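Local coordinates for protein AimR transcriptional regulator (Bacillus phage phi3T, PDB 5ZVV) that activates transcription of the phage aimX locus as a homodimer, apparently favouring lytic growth until the arbitrium peptide converts it to an inactive monomer, at residues 272-286 with 294-306. Numbering follows the deposited sequence.
Sequences FLSNIWKKENQWVNY and LQLRAFYYINQGN
Asn-275 fits as a knob among Leu-296, Phe-299, Tyr-300 and Asn-303, where the helical segments 272-277 and 294-304 run at 25° to each other, axes 9.7 Å apart at closest. Its CB lies over one face of the Phe-299 ring, 3.6 Å from the centroid, a CH-pi contact, while CD1 of Ile-276 meets that ring at its edge. Asn-275 ND2 gives a weak bond to the carbonyl O of Leu-296 (3.2 Å), which already accepts the helical N-H of Tyr-300. The bond from Asn-303 ND2 to Asn-275 O is shorter, 2.9 Å, but bent (133°). Deeper in, CD2 of Leu-296 reaches the edge of the Phe-272 ring near CD1 (3.5 Å).

The loop after Lys-278, whose positive phi closes a Schellman motif, returns over helix 291-304. CG2 of Val-284 lies over one face of the Tyr-300 ring, 3.6 Å from its centroid, a CH-pi contact; Gln-304 CG lies over the opposite face. Beyond it, Arg-297 is extended, CG anti to the backbone N (chi1 179°), so that NE and NH2 both grip Tyr-301 OH in the guanidinium plane, and CD1 of Tyr-286 rests on one guanidinium face.

In the second shell, Asn-281 ND2 donates to Asn-275 OD1 (2.8 Å) from above the carbonyl plane, and Asn-281 OD1 closes an Asx turn onto Trp-283 N. A water joins Asn-275 OD1 to Asn-303 ND2. Tyr-333 of helix 324-338 packs on Phe-272 and Phe-299. Between these consecutive, nearly parallel helices of a TPR-clan chain, one asparagine amide thus links both to the returning loop, its rotation probably restricted by partners at OD1 and the weak ND2 bond.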
loop_
_atom_site.group_PDB
_atom_site.type_symbol
_atom_site.label_atom_id
_atom_site.label_comp_id
_atom_site.label_asym_id
_atom_site.label_seq_id
_atom_site.Cartn_x
_atom_site.Cartn_y
_atom_site.Cartn_z
ATOM N N PHE A 272 -5.363 8.941 -28.775
ATOM C CA PHE A 272 -4.722 9.841 -27.826
ATOM C C PHE A 272 -3.417 10.387 -28.389
ATOM O O PHE A 272 -3.130 11.582 -28.272
ATOM C CB PHE A 272 -4.469 9.126 -26.500
ATOM C CG PHE A 272 -3.920 10.028 -25.431
ATOM C CD1 PHE A 272 -4.744 10.941 -24.791
ATOM C CD2 PHE A 272 -2.584 9.970 -25.069
ATOM C CE1 PHE A 272 -4.244 11.776 -23.805
ATOM C CE2 PHE A 272 -2.077 10.802 -24.083
ATOM C CZ PHE A 272 -2.911 11.706 -23.451
ATOM N N LEU A 273 -2.610 9.518 -29.002
ATOM C CA LEU A 273 -1.340 9.960 -29.570
ATOM C C LEU A 273 -1.549 11.053 -30.615
ATOM O O LEU A 273 -0.940 12.131 -30.537
ATOM C CB LEU A 273 -0.606 8.771 -30.184
ATOM C CG LEU A 273 0.767 9.081 -30.775
ATOM C CD1 LEU A 273 1.762 9.446 -29.678
ATOM C CD2 LEU A 273 1.268 7.909 -31.608
ATOM N N SER A 274 -2.409 10.791 -31.605
ATOM C CA SER A 274 -2.589 11.747 -32.693
ATOM C C SER A 274 -3.273 13.020 -32.213
ATOM O O SER A 274 -3.015 14.099 -32.758
ATOM C CB SER A 274 -3.376 11.106 -33.838
ATOM O OG SER A 274 -4.676 10.722 -33.425
ATOM N N ASN A 275 -4.145 12.918 -31.206
ATOM C CA ASN A 275 -4.684 14.122 -30.580
ATOM C C ASN A 275 -3.583 14.932 -29.909
ATOM O O ASN A 275 -3.557 16.164 -30.010
ATOM C CB ASN A 275 -5.758 13.752 -29.559
ATOM C CG ASN A 275 -7.060 13.345 -30.206
ATOM O OD1 ASN A 275 -7.311 13.648 -31.373
ATOM N ND2 ASN A 275 -7.904 12.661 -29.445
ATOM N N ILE A 276 -2.664 14.250 -29.219
ATOM C CA ILE A 276 -1.564 14.929 -28.540
ATOM C C ILE A 276 -0.704 15.683 -29.544
ATOM O O ILE A 276 -0.361 16.854 -29.343
ATOM C CB ILE A 276 -0.729 13.919 -27.731
ATOM C CG1 ILE A 276 -1.453 13.532 -26.444
ATOM C CG2 ILE A 276 0.656 14.480 -27.414
ATOM C CD1 ILE A 276 -1.685 14.697 -25.522
ATOM N N TRP A 277 -0.346 15.025 -30.643
ATOM C CA TRP A 277 0.545 15.631 -31.622
ATOM C C TRP A 277 -0.198 16.342 -32.745
ATOM O O TRP A 277 0.448 16.832 -33.679
ATOM C CB TRP A 277 1.484 14.571 -32.198
ATOM C CG TRP A 277 2.430 14.034 -31.172
ATOM C CD1 TRP A 277 2.179 13.054 -30.258
ATOM C CD2 TRP A 277 3.779 14.458 -30.947
ATOM N NE1 TRP A 277 3.289 12.835 -29.481
ATOM C CE2 TRP A 277 4.286 13.685 -29.882
ATOM C CE3 TRP A 277 4.607 15.413 -31.542
ATOM C CZ2 TRP A 277 5.585 13.840 -29.400
ATOM C CZ3 TRP A 277 5.899 15.564 -31.063
ATOM C CH2 TRP A 277 6.372 14.782 -30.002
ATOM N N LYS A 278 -1.526 16.423 -32.662
ATOM C CA LYS A 278 -2.360 17.042 -33.690
ATOM C C LYS A 278 -2.015 16.494 -35.073
ATOM O O LYS A 278 -1.795 17.234 -36.034
ATOM C CB LYS A 278 -2.253 18.566 -33.634
ATOM C CG LYS A 278 -2.704 19.120 -32.286
ATOM C CD LYS A 278 -2.673 20.635 -32.218
ATOM C CE LYS A 278 -2.976 21.104 -30.798
ATOM N NZ LYS A 278 -2.943 22.584 -30.655
ATOM N N LYS A 279 -1.961 15.169 -35.157
ATOM C CA LYS A 279 -1.764 14.451 -36.404
ATOM C C LYS A 279 -3.091 13.878 -36.893
ATOM O O LYS A 279 -4.107 13.908 -36.194
ATOM C CB LYS A 279 -0.734 13.334 -36.220
ATOM C CG LYS A 279 0.608 13.820 -35.703
ATOM C CD LYS A 279 1.340 14.635 -36.753
ATOM C CE LYS A 279 2.587 15.278 -36.178
ATOM N NZ LYS A 279 3.346 16.016 -37.217
ATOM N N GLU A 280 -3.067 13.346 -38.114
ATOM C CA GLU A 280 -4.270 12.781 -38.714
ATOM C C GLU A 280 -4.799 11.635 -37.859
ATOM O O GLU A 280 -4.110 10.633 -37.645
ATOM C CB GLU A 280 -3.968 12.306 -40.134
ATOM C CG GLU A 280 -5.169 11.755 -40.882
ATOM C CD GLU A 280 -4.868 11.486 -42.344
ATOM O OE1 GLU A 280 -4.243 12.352 -42.995
ATOM O OE2 GLU A 280 -5.250 10.406 -42.842
ATOM N N ASN A 281 -6.024 11.789 -37.364
ATOM C CA ASN A 281 -6.628 10.860 -36.415
ATOM C C ASN A 281 -7.652 10.003 -37.149
ATOM O O ASN A 281 -8.729 10.487 -37.514
ATOM C CB ASN A 281 -7.278 11.620 -35.260
ATOM C CG ASN A 281 -7.626 10.722 -34.086
ATOM O OD1 ASN A 281 -7.767 9.507 -34.231
ATOM N ND2 ASN A 281 -7.762 11.320 -32.909
ATOM N N GLN A 282 -7.320 8.732 -37.353
ATOM C CA GLN A 282 -8.234 7.770 -37.949
ATOM C C GLN A 282 -8.934 6.901 -36.917
ATOM O O GLN A 282 -9.725 6.034 -37.297
ATOM C CB GLN A 282 -7.488 6.865 -38.931
ATOM C CG GLN A 282 -6.699 7.592 -39.995
ATOM C CD GLN A 282 -5.866 6.642 -40.824
ATOM O OE1 GLN A 282 -5.524 5.547 -40.374
ATOM N NE2 GLN A 282 -5.541 7.047 -42.046
ATOM N N TRP A 283 -8.670 7.111 -35.627
ATOM C CA TRP A 283 -9.050 6.153 -34.595
ATOM C C TRP A 283 -10.062 6.715 -33.605
ATOM O O TRP A 283 -10.225 6.162 -32.513
ATOM C CB TRP A 283 -7.801 5.662 -33.866
ATOM C CG TRP A 283 -6.770 5.123 -34.805
ATOM C CD1 TRP A 283 -6.696 3.855 -35.302
ATOM C CD2 TRP A 283 -5.680 5.845 -35.381
ATOM N NE1 TRP A 283 -5.623 3.742 -36.148
ATOM C CE2 TRP A 283 -4.979 4.951 -36.212
ATOM C CE3 TRP A 283 -5.224 7.163 -35.271
ATOM C CZ2 TRP A 283 -3.846 5.330 -36.929
ATOM C CZ3 TRP A 283 -4.099 7.536 -35.982
ATOM C CH2 TRP A 283 -3.423 6.624 -36.800
ATOM N N VAL A 284 -10.745 7.802 -33.961
ATOM C CA VAL A 284 -11.815 8.318 -33.117
ATOM C C VAL A 284 -12.912 7.268 -33.016
ATOM O O VAL A 284 -13.411 6.768 -34.030
ATOM C CB VAL A 284 -12.361 9.639 -33.678
ATOM C CG1 VAL A 284 -13.487 10.165 -32.798
ATOM C CG2 VAL A 284 -11.246 10.663 -33.805
ATOM N N ASN A 285 -13.282 6.917 -31.789
ATOM C CA ASN A 285 -14.329 5.928 -31.552
ATOM C C ASN A 285 -15.667 6.651 -31.465
ATOM O O ASN A 285 -15.924 7.383 -30.504
ATOM C CB ASN A 285 -14.044 5.139 -30.277
ATOM C CG ASN A 285 -14.886 3.876 -30.165
ATOM O OD1 ASN A 285 -16.046 3.842 -30.578
ATOM N ND2 ASN A 285 -14.299 2.830 -29.597
ATOM N N TYR A 286 -16.515 6.452 -32.474
ATOM C CA TYR A 286 -17.841 7.054 -32.523
ATOM C C TYR A 286 -18.935 6.123 -32.018
ATOM O O TYR A 286 -20.093 6.539 -31.932
ATOM C CB TYR A 286 -18.165 7.488 -33.957
ATOM C CG TYR A 286 -17.271 8.587 -34.493
ATOM C CD1 TYR A 286 -17.544 9.921 -34.224
ATOM C CD2 TYR A 286 -16.158 8.291 -35.276
ATOM C CE1 TYR A 286 -16.735 10.933 -34.714
ATOM C CE2 TYR A 286 -15.341 9.298 -35.773
ATOM C CZ TYR A 286 -15.635 10.619 -35.487
ATOM O OH TYR A 286 -14.834 11.630 -35.971
ATOM N N LEU A 294 -14.918 8.111 -24.906
ATOM C CA LEU A 294 -15.637 9.380 -24.929
ATOM C C LEU A 294 -14.694 10.547 -24.669
ATOM O O LEU A 294 -14.780 11.584 -25.339
ATOM C CB LEU A 294 -16.763 9.365 -23.894
ATOM C CG LEU A 294 -18.030 8.598 -24.267
ATOM C CD1 LEU A 294 -19.035 8.642 -23.120
ATOM C CD2 LEU A 294 -18.629 9.171 -25.541
ATOM N N GLN A 295 -13.787 10.394 -23.696
ATOM C CA GLN A 295 -12.796 11.432 -23.425
ATOM C C GLN A 295 -11.926 11.696 -24.644
ATOM O O GLN A 295 -11.646 12.853 -24.977
ATOM C CB GLN A 295 -11.916 11.034 -22.243
ATOM C CG GLN A 295 -12.560 11.167 -20.880
ATOM C CD GLN A 295 -11.548 11.003 -19.769
ATOM O OE1 GLN A 295 -10.383 10.691 -20.020
ATOM N NE2 GLN A 295 -11.982 11.218 -18.532
ATOM N N LEU A 296 -11.481 10.631 -25.316
ATOM C CA LEU A 296 -10.644 10.792 -26.500
ATOM C C LEU A 296 -11.408 11.470 -27.629
ATOM O O LEU A 296 -10.851 12.302 -28.355
ATOM C CB LEU A 296 -10.111 9.433 -26.944
ATOM C CG LEU A 296 -9.110 8.840 -25.951
ATOM C CD1 LEU A 296 -8.650 7.458 -26.378
ATOM C CD2 LEU A 296 -7.931 9.780 -25.805
ATOM N N ARG A 297 -12.691 11.129 -27.786
ATOM C CA ARG A 297 -13.510 11.774 -28.808
ATOM C C ARG A 297 -13.692 13.260 -28.510
ATOM O O ARG A 297 -13.639 14.094 -29.423
ATOM C CB ARG A 297 -14.862 11.068 -28.906
ATOM C CG ARG A 297 -15.820 11.653 -29.926
ATOM C CD ARG A 297 -17.117 10.864 -29.959
ATOM N NE ARG A 297 -18.083 11.446 -30.882
ATOM C CZ ARG A 297 -19.323 10.998 -31.052
ATOM N NH1 ARG A 297 -19.756 9.954 -30.355
ATOM N NH2 ARG A 297 -20.129 11.596 -31.916
ATOM N N ALA A 298 -13.902 13.608 -27.239
ATOM C CA ALA A 298 -14.000 15.018 -26.873
ATOM C C ALA A 298 -12.675 15.735 -27.103
ATOM O O ALA A 298 -12.655 16.895 -27.526
ATOM C CB ALA A 298 -14.445 15.153 -25.415
ATOM N N PHE A 299 -11.560 15.060 -26.825
ATOM C CA PHE A 299 -10.241 15.599 -27.146
ATOM C C PHE A 299 -10.141 15.937 -28.631
ATOM O O PHE A 299 -9.752 17.051 -29.008
ATOM C CB PHE A 299 -9.177 14.575 -26.737
ATOM C CG PHE A 299 -7.773 15.122 -26.644
ATOM C CD1 PHE A 299 -7.491 16.448 -26.929
ATOM C CD2 PHE A 299 -6.730 14.286 -26.272
ATOM C CE1 PHE A 299 -6.193 16.932 -26.843
ATOM C CE2 PHE A 299 -5.431 14.764 -26.183
ATOM C CZ PHE A 299 -5.164 16.088 -26.469
ATOM N N TYR A 300 -10.506 14.978 -29.490
ATOM C CA TYR A 300 -10.484 15.201 -30.933
ATOM C C TYR A 300 -11.363 16.383 -31.330
ATOM O O TYR A 300 -10.954 17.230 -32.137
ATOM C CB TYR A 300 -10.928 13.923 -31.646
ATOM C CG TYR A 300 -11.142 14.060 -33.134
ATOM C CD1 TYR A 300 -10.063 14.109 -34.009
ATOM C CD2 TYR A 300 -12.425 14.111 -33.668
ATOM C CE1 TYR A 300 -10.255 14.221 -35.371
ATOM C CE2 TYR A 300 -12.626 14.223 -35.028
ATOM C CZ TYR A 300 -11.538 14.276 -35.876
ATOM O OH TYR A 300 -11.733 14.389 -37.235
ATOM N N TYR A 301 -12.572 16.461 -30.765
ATOM C CA TYR A 301 -13.443 17.600 -31.037
ATOM C C TYR A 301 -12.784 18.914 -30.629
ATOM O O TYR A 301 -12.847 19.903 -31.369
ATOM C CB TYR A 301 -14.778 17.425 -30.314
ATOM C CG TYR A 301 -15.723 16.446 -30.971
ATOM C CD1 TYR A 301 -15.582 16.101 -32.310
ATOM C CD2 TYR A 301 -16.764 15.873 -30.252
ATOM C CE1 TYR A 301 -16.451 15.209 -32.913
ATOM C CE2 TYR A 301 -17.635 14.982 -30.845
ATOM C CZ TYR A 301 -17.478 14.653 -32.174
ATOM O OH TYR A 301 -18.351 13.763 -32.765
ATOM N N ILE A 302 -12.147 18.938 -29.454
ATOM C CA ILE A 302 -11.462 20.142 -28.987
ATOM C C ILE A 302 -10.397 20.565 -29.986
ATOM O O ILE A 302 -10.266 21.749 -30.322
ATOM C CB ILE A 302 -10.853 19.908 -27.592
ATOM C CG1 ILE A 302 -11.947 19.784 -26.532
ATOM C CG2 ILE A 302 -9.880 21.024 -27.240
ATOM C CD1 ILE A 302 -11.439 19.258 -25.206
ATOM N N ASN A 303 -9.612 19.602 -30.473
ATOM C CA ASN A 303 -8.584 19.933 -31.453
ATOM C C ASN A 303 -9.195 20.478 -32.739
ATOM O O ASN A 303 -8.659 21.420 -33.336
ATOM C CB ASN A 303 -7.717 18.710 -31.743
ATOM C CG ASN A 303 -6.724 18.429 -30.634
ATOM O OD1 ASN A 303 -6.462 19.288 -29.792
ATOM N ND2 ASN A 303 -6.162 17.229 -30.631
ATOM N N GLN A 304 -10.319 19.911 -33.177
ATOM C CA GLN A 304 -10.951 20.382 -34.405
ATOM C C GLN A 304 -11.840 21.604 -34.199
ATOM O O GLN A 304 -12.468 22.060 -35.161
ATOM C CB GLN A 304 -11.762 19.255 -35.046
ATOM C CG GLN A 304 -10.904 18.196 -35.717
ATOM C CD GLN A 304 -11.540 17.650 -36.981
ATOM O OE1 GLN A 304 -12.595 17.015 -36.937
ATOM N NE2 GLN A 304 -10.904 17.906 -38.121
ATOM N N GLY A 305 -11.909 22.149 -32.986
ATOM C CA GLY A 305 -12.691 23.339 -32.730
ATOM C C GLY A 305 -14.170 23.110 -32.510
ATOM O O GLY A 305 -14.913 24.088 -32.352
ATOM N N ASN A 306 -14.624 21.856 -32.494
ATOM C CA ASN A 306 -16.029 21.535 -32.242
ATOM C C ASN A 306 -16.278 21.527 -30.734
ATOM O O ASN A 306 -16.499 20.492 -30.101
ATOM C CB ASN A 306 -16.389 20.203 -32.884
ATOM C CG ASN A 306 -16.128 20.193 -34.372
ATOM O OD1 ASN A 306 -16.184 21.232 -35.029
ATOM N ND2 ASN A 306 -15.831 19.021 -34.914
HETATM O O HOH W 1 -6.818 15.701 -32.758
HETATM O O HOH W 2 -18.435 7.586 -28.909
#